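Local coordinates for peroxisomal fatty acid beta-oxidation multifunctional protein MFP2 (Arabidopsis thaliana, PDB 2WTB) that catalyses enoyl-CoA hydratase and NAD-dependent 3-hydroxyacyl-CoA dehydrogenase steps of peroxisomal fatty acid beta-oxidation during seed germination, at residues A[447-452]-A[497-502]; A[457-462]-A[654-659]. All blocks are in the same frame, centred on the assembly; numbering follows the deposited sequence.

Contact 1: A[447-452]-A[497-502]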
loop_
_atom_site.group_PDB
_atom_site.type_symbol
_atom_site.label_atom_id
_atom_site.label_comp_id
_atom_site.label_asym_id
_atom_site.label_seq_id
_atom_site.Cartn_x
_atom_site.Cartn_y
_atom_site.Cartn_z
ATOM N N GLY A 447 -14.917 -7.553 15.520
ATOM C CA GLY A 447 -15.327 -7.277 14.156
ATOM C C GLY A 447 -14.205 -7.437 13.149
ATOM O O GLY A 447 -13.215 -6.707 13.183
ATOM N N ALA A 448 -14.358 -8.405 12.250
ATOM C CA ALA A 448 -13.411 -8.594 11.159
ATOM C C ALA A 448 -14.048 -8.114 9.858
ATOM O O ALA A 448 -14.661 -8.891 9.125
ATOM C CB ALA A 448 -13.002 -10.055 11.056
ATOM N N HIS A 449 -13.907 -6.822 9.583
ATOM C CA HIS A 449 -14.612 -6.200 8.472
ATOM C C HIS A 449 -13.777 -6.183 7.199
ATOM O O HIS A 449 -12.725 -5.550 7.145
ATOM C CB HIS A 449 -15.040 -4.780 8.844
ATOM C CG HIS A 449 -15.996 -4.166 7.872
ATOM N ND1 HIS A 449 -15.661 -3.092 7.076
ATOM C CD2 HIS A 449 -17.276 -4.480 7.562
ATOM C CE1 HIS A 449 -16.696 -2.767 6.322
ATOM N NE2 HIS A 449 -17.689 -3.594 6.597
ATOM N N PHE A 450 -14.257 -6.888 6.179
ATOM C CA PHE A 450 -13.572 -6.948 4.893
ATOM C C PHE A 450 -14.310 -6.124 3.847
ATOM O O PHE A 450 -15.490 -5.811 4.001
ATOM C CB PHE A 450 -13.460 -8.393 4.403
ATOM C CG PHE A 450 -12.535 -9.248 5.219
ATOM C CD1 PHE A 450 -12.954 -9.799 6.420
ATOM C CD2 PHE A 450 -11.251 -9.518 4.774
ATOM C CE1 PHE A 450 -12.107 -10.595 7.167
ATOM C CE2 PHE A 450 -10.399 -10.314 5.517
ATOM C CZ PHE A 450 -10.827 -10.853 6.715
ATOM N N PHE A 451 -13.607 -5.783 2.775
ATOM C CA PHE A 451 -14.216 -5.061 1.670
ATOM C C PHE A 451 -14.165 -5.913 0.410
ATOM O O PHE A 451 -13.108 -6.421 0.038
ATOM C CB PHE A 451 -13.508 -3.724 1.453
ATOM C CG PHE A 451 -13.486 -2.851 2.674
ATOM C CD1 PHE A 451 -12.556 -3.067 3.680
ATOM C CD2 PHE A 451 -14.398 -1.818 2.822
ATOM C CE1 PHE A 451 -12.535 -2.269 4.807
ATOM C CE2 PHE A 451 -14.382 -1.012 3.948
ATOM C CZ PHE A 451 -13.449 -1.240 4.941
ATOM N N SER A 452 -15.314 -6.081 -0.234
ATOM C CA SER A 452 -15.398 -6.883 -1.449
ATOM C C SER A 452 -14.646 -6.209 -2.592
ATOM O O SER A 452 -14.736 -4.992 -2.761
ATOM C CB SER A 452 -16.860 -7.107 -1.838
ATOM O OG SER A 452 -16.961 -7.930 -2.987
ATOM N N ALA A 497 -15.077 3.082 10.587
ATOM C CA ALA A 497 -14.198 4.155 10.125
ATOM C C ALA A 497 -14.346 4.452 8.634
ATOM O O ALA A 497 -14.666 5.574 8.249
ATOM C CB ALA A 497 -12.748 3.836 10.454
ATOM N N VAL A 498 -14.109 3.442 7.803
ATOM C CA VAL A 498 -14.081 3.623 6.353
ATOM C C VAL A 498 -15.412 4.105 5.775
ATOM O O VAL A 498 -15.483 5.172 5.169
ATOM C CB VAL A 498 -13.659 2.327 5.637
ATOM C CG1 VAL A 498 -13.664 2.529 4.131
ATOM C CG2 VAL A 498 -12.287 1.884 6.119
ATOM N N ASN A 499 -16.463 3.313 5.960
ATOM C CA ASN A 499 -17.775 3.651 5.421
ATOM C C ASN A 499 -18.378 4.911 6.031
ATOM O O ASN A 499 -18.994 5.709 5.330
ATOM C CB ASN A 499 -18.739 2.474 5.572
ATOM C CG ASN A 499 -18.397 1.326 4.646
ATOM O OD1 ASN A 499 -18.999 0.254 4.718
ATOM N ND2 ASN A 499 -17.427 1.546 3.767
ATOM N N ARG A 500 -18.205 5.087 7.337
ATOM C CA ARG A 500 -18.704 6.285 8.004
ATOM C C ARG A 500 -17.982 7.527 7.496
ATOM O O ARG A 500 -18.553 8.612 7.426
ATOM C CB ARG A 500 -18.533 6.177 9.519
ATOM C CG ARG A 500 -18.944 7.441 10.253
ATOM C CD ARG A 500 -18.583 7.388 11.724
ATOM N NE ARG A 500 -18.856 8.662 12.383
ATOM C CZ ARG A 500 -18.555 8.927 13.649
ATOM N NH1 ARG A 500 -17.970 8.004 14.400
ATOM N NH2 ARG A 500 -18.839 10.115 14.164
ATOM N N MET A 501 -16.716 7.349 7.144
ATOM C CA MET A 501 -15.868 8.439 6.692
ATOM C C MET A 501 -16.363 9.008 5.368
ATOM O O MET A 501 -16.427 10.225 5.184
ATOM C CB MET A 501 -14.445 7.921 6.518
ATOM C CG MET A 501 -13.355 8.900 6.877
ATOM S SD MET A 501 -11.745 8.112 6.709
ATOM C CE MET A 501 -10.705 9.305 7.537
ATOM N N PHE A 502 -16.717 8.117 4.447
ATOM C CA PHE A 502 -17.048 8.510 3.082
ATOM C C PHE A 502 -18.543 8.541 2.777
ATOM O O PHE A 502 -18.938 8.671 1.618
ATOM C CB PHE A 502 -16.335 7.598 2.079
ATOM C CG PHE A 502 -14.895 7.953 1.860
ATOM C CD1 PHE A 502 -14.538 8.873 0.890
ATOM C CD2 PHE A 502 -13.900 7.375 2.625
ATOM C CE1 PHE A 502 -13.213 9.207 0.686
ATOM C CE2 PHE A 502 -12.574 7.705 2.425
ATOM C CZ PHE A 502 -12.231 8.621 1.454
#

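Contact 2: A[457-462]-A[654-659]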
loop_
_atom_site.group_PDB
_atom_site.type_symbol
_atom_site.label_atom_id
_atom_site.label_comp_id
_atom_site.label_asym_id
_atom_site.label_seq_id
_atom_site.Cartn_x
_atom_site.Cartn_y
_atom_site.Cartn_z
ATOM N N MET A 457 -9.130 -6.631 -2.010
ATOM C CA MET A 457 -9.060 -5.412 -1.216
ATOM C C MET A 457 -8.082 -5.606 -0.062
ATOM O O MET A 457 -8.243 -6.520 0.745
ATOM C CB MET A 457 -10.444 -5.032 -0.692
ATOM C CG MET A 457 -10.646 -3.538 -0.510
ATOM S SD MET A 457 -10.413 -2.631 -2.052
ATOM C CE MET A 457 -11.389 -3.621 -3.183
ATOM N N PRO A 458 -7.066 -4.737 0.017
ATOM C CA PRO A 458 -5.928 -4.894 0.929
ATOM C C PRO A 458 -6.270 -4.535 2.370
ATOM O O PRO A 458 -5.543 -4.918 3.285
ATOM C CB PRO A 458 -4.898 -3.892 0.385
ATOM C CG PRO A 458 -5.503 -3.307 -0.872
ATOM C CD PRO A 458 -6.971 -3.490 -0.753
ATOM N N LEU A 459 -7.362 -3.806 2.568
ATOM C CA LEU A 459 -7.705 -3.302 3.890
ATOM C C LEU A 459 -8.508 -4.301 4.712
ATOM O O LEU A 459 -9.272 -5.102 4.172
ATOM C CB LEU A 459 -8.481 -1.990 3.785
ATOM C CG LEU A 459 -8.673 -1.229 5.097
ATOM C CD1 LEU A 459 -7.358 -0.597 5.533
ATOM C CD2 LEU A 459 -9.755 -0.174 4.955
ATOM N N LEU A 460 -8.320 -4.237 6.025
ATOM C CA LEU A 460 -9.108 -5.016 6.965
ATOM C C LEU A 460 -9.408 -4.169 8.191
ATOM O O LEU A 460 -8.496 -3.695 8.865
ATOM C CB LEU A 460 -8.362 -6.282 7.384
ATOM C CG LEU A 460 -8.943 -7.005 8.600
ATOM C CD1 LEU A 460 -10.404 -7.377 8.362
ATOM C CD2 LEU A 460 -8.116 -8.233 8.948
ATOM N N GLU A 461 -10.691 -3.971 8.470
ATOM C CA GLU A 461 -11.097 -3.238 9.659
ATOM C C GLU A 461 -11.320 -4.185 10.829
ATOM O O GLU A 461 -12.260 -4.977 10.824
ATOM C CB GLU A 461 -12.373 -2.437 9.397
ATOM C CG GLU A 461 -12.141 -1.015 8.926
ATOM C CD GLU A 461 -13.432 -0.212 8.851
ATOM O OE1 GLU A 461 -14.507 -0.824 8.663
ATOM O OE2 GLU A 461 -13.373 1.029 8.983
ATOM N N ILE A 462 -10.443 -4.110 11.824
ATOM C CA ILE A 462 -10.639 -4.844 13.068
ATOM C C ILE A 462 -11.462 -3.979 14.009
ATOM O O ILE A 462 -10.959 -3.003 14.567
ATOM C CB ILE A 462 -9.299 -5.204 13.737
ATOM C CG1 ILE A 462 -8.517 -6.186 12.866
ATOM C CG2 ILE A 462 -9.531 -5.802 15.110
ATOM C CD1 ILE A 462 -7.173 -6.552 13.435
ATOM N N LEU A 654 -6.513 6.941 9.802
ATOM C CA LEU A 654 -7.569 7.440 8.930
ATOM C C LEU A 654 -7.051 7.645 7.506
ATOM O O LEU A 654 -7.759 7.382 6.534
ATOM C CB LEU A 654 -8.142 8.745 9.478
ATOM C CG LEU A 654 -8.960 8.629 10.765
ATOM C CD1 LEU A 654 -9.631 9.956 11.082
ATOM C CD2 LEU A 654 -9.992 7.520 10.642
ATOM N N ASP A 655 -5.810 8.112 7.394
ATOM C CA ASP A 655 -5.176 8.309 6.094
ATOM C C ASP A 655 -5.124 7.003 5.310
ATOM O O ASP A 655 -5.667 6.914 4.207
ATOM C CB ASP A 655 -3.766 8.881 6.263
ATOM C CG ASP A 655 -3.774 10.307 6.782
ATOM O OD1 ASP A 655 -4.761 11.027 6.525
ATOM O OD2 ASP A 655 -2.793 10.712 7.442
ATOM N N ILE A 656 -4.472 5.995 5.885
ATOM C CA ILE A 656 -4.378 4.679 5.258
ATOM C C ILE A 656 -5.759 4.111 4.946
ATOM O O ILE A 656 -5.961 3.486 3.904
ATOM C CB ILE A 656 -3.590 3.675 6.137
ATOM C CG1 ILE A 656 -2.121 3.633 5.718
ATOM C CG2 ILE A 656 -4.166 2.276 6.006
ATOM C CD1 ILE A 656 -1.471 4.982 5.627
ATOM N N ALA A 657 -6.709 4.336 5.846
ATOM C CA ALA A 657 -8.057 3.810 5.669
ATOM C C ALA A 657 -8.710 4.362 4.407
ATOM O O ALA A 657 -9.125 3.604 3.533
ATOM C CB ALA A 657 -8.915 4.101 6.894
ATOM N N GLY A 658 -8.797 5.686 4.317
ATOM C CA GLY A 658 -9.364 6.328 3.148
ATOM C C GLY A 658 -8.611 5.941 1.893
ATOM O O GLY A 658 -9.208 5.648 0.857
ATOM N N ILE A 659 -7.286 5.931 1.992
ATOM C CA ILE A 659 -6.431 5.571 0.868
ATOM C C ILE A 659 -6.692 4.151 0.382
ATOM O O ILE A 659 -6.924 3.922 -0.803
ATOM C CB ILE A 659 -4.940 5.690 1.242
ATOM C CG1 ILE A 659 -4.507 7.157 1.250
ATOM C CG2 ILE A 659 -4.079 4.880 0.282
ATOM C CD1 ILE A 659 -3.081 7.369 1.706
#

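Contact 1: A[447-452]-A[497-502]
V498, in the first turn of helix 498-514, presents its isopropyl group to the outer end of the F451 ring. The two side chains approach from opposite directions, and the branch point and both methyls of V498 gather about the CE2–CZ side of the ring: its CG2 lies 3.5 Å from CZ of F451 and its CG1 3.6 Å from CE2. With CG of F451 set opposite its carbonyl carbon (chi1 -56°), the phenyl extends toward the helix; an alanine here would probably leave V498 without its aromatic partner and open a gap between the segment after strand 445-450 and the helix. The contact spans the junction between the Rossmann-type NAD-binding domain, which supplies strand 445-450, and the helical C-terminal domain of the 3-hydroxyacyl-CoA dehydrogenase unit. ND2 of N499 comes in near the plane of the F451 ring, at the edge, 4.0 Å from CE2, while its OD1 is 4.1 Å from CE1 of H449. Amide and imidazole planes stand 87° apart, and neither approach is a hydrogen bond; NE2 of H449 is instead bonded to S428. R500 forms salt bridges within the helical part, with E638 and E645, and M501 packs on L654.

Contact 2: A[457-462]-A[654-659]
L459 and I656 meet through methyl groups, CD1 of the leucine lying 4.3 Å from CG2 of the isoleucine. The other leucine branch reaches the next residue of the helix: CD2 of L459 is 4.1 Å from the backbone O of A657. With CG beside its carbonyl carbon and opposite N (chi1 -169°), the leucine fork faces the helix and spans two successive residues. The CA atoms of L459 and A657 are 7.3 Å apart.

A second shell surrounds both sides. L459 begins strand 459-464 of the Rossmann-type NAD-binding domain, and the next residue, L460, is tied by backbone bonds to T486 and V488 of the neighbouring strand. L459 also touches F451 and V498, and V498 touches A657. Behind helix 651-662, I656 packs on S292 and I659 on V289, both of helix 281-294, while OD1 of D655 accepts hydrogen bonds from the backbone N atoms of M672 and F673. One link does cross to the helical part: OE2 of E461 is hydrogen-bonded to the backbone N atoms of A497 and V498.

The three touching residues are buried, joined by one methyl pair and one methyl-to-carbonyl van der Waals contact without a directional bond; so light a touch sets little orientation by itself, which probably owes more to the E461 link.

Contacts 1 and 2 are two parts of one interface, their centres about 8 Å apart, and their segments alternate along the chain. Strands 445-450 and 459-464 are antiparallel neighbours in one sheet, probably hydrogen-bonded from H449 N to E461 O at 2.8 Å. The polar tie from E461 of contact 2 to the helix of contact 1 is equally short, OE2 of E461 lying 2.8 Å from N of V498. V498 is shared by both contacts, touching F451 and L459, with its CG2 3.5 Å from CD2 of L459. Both contacts belong to the dehydrogenase part and lie away from E119 and E139, the predicted hydratase catalytic residues.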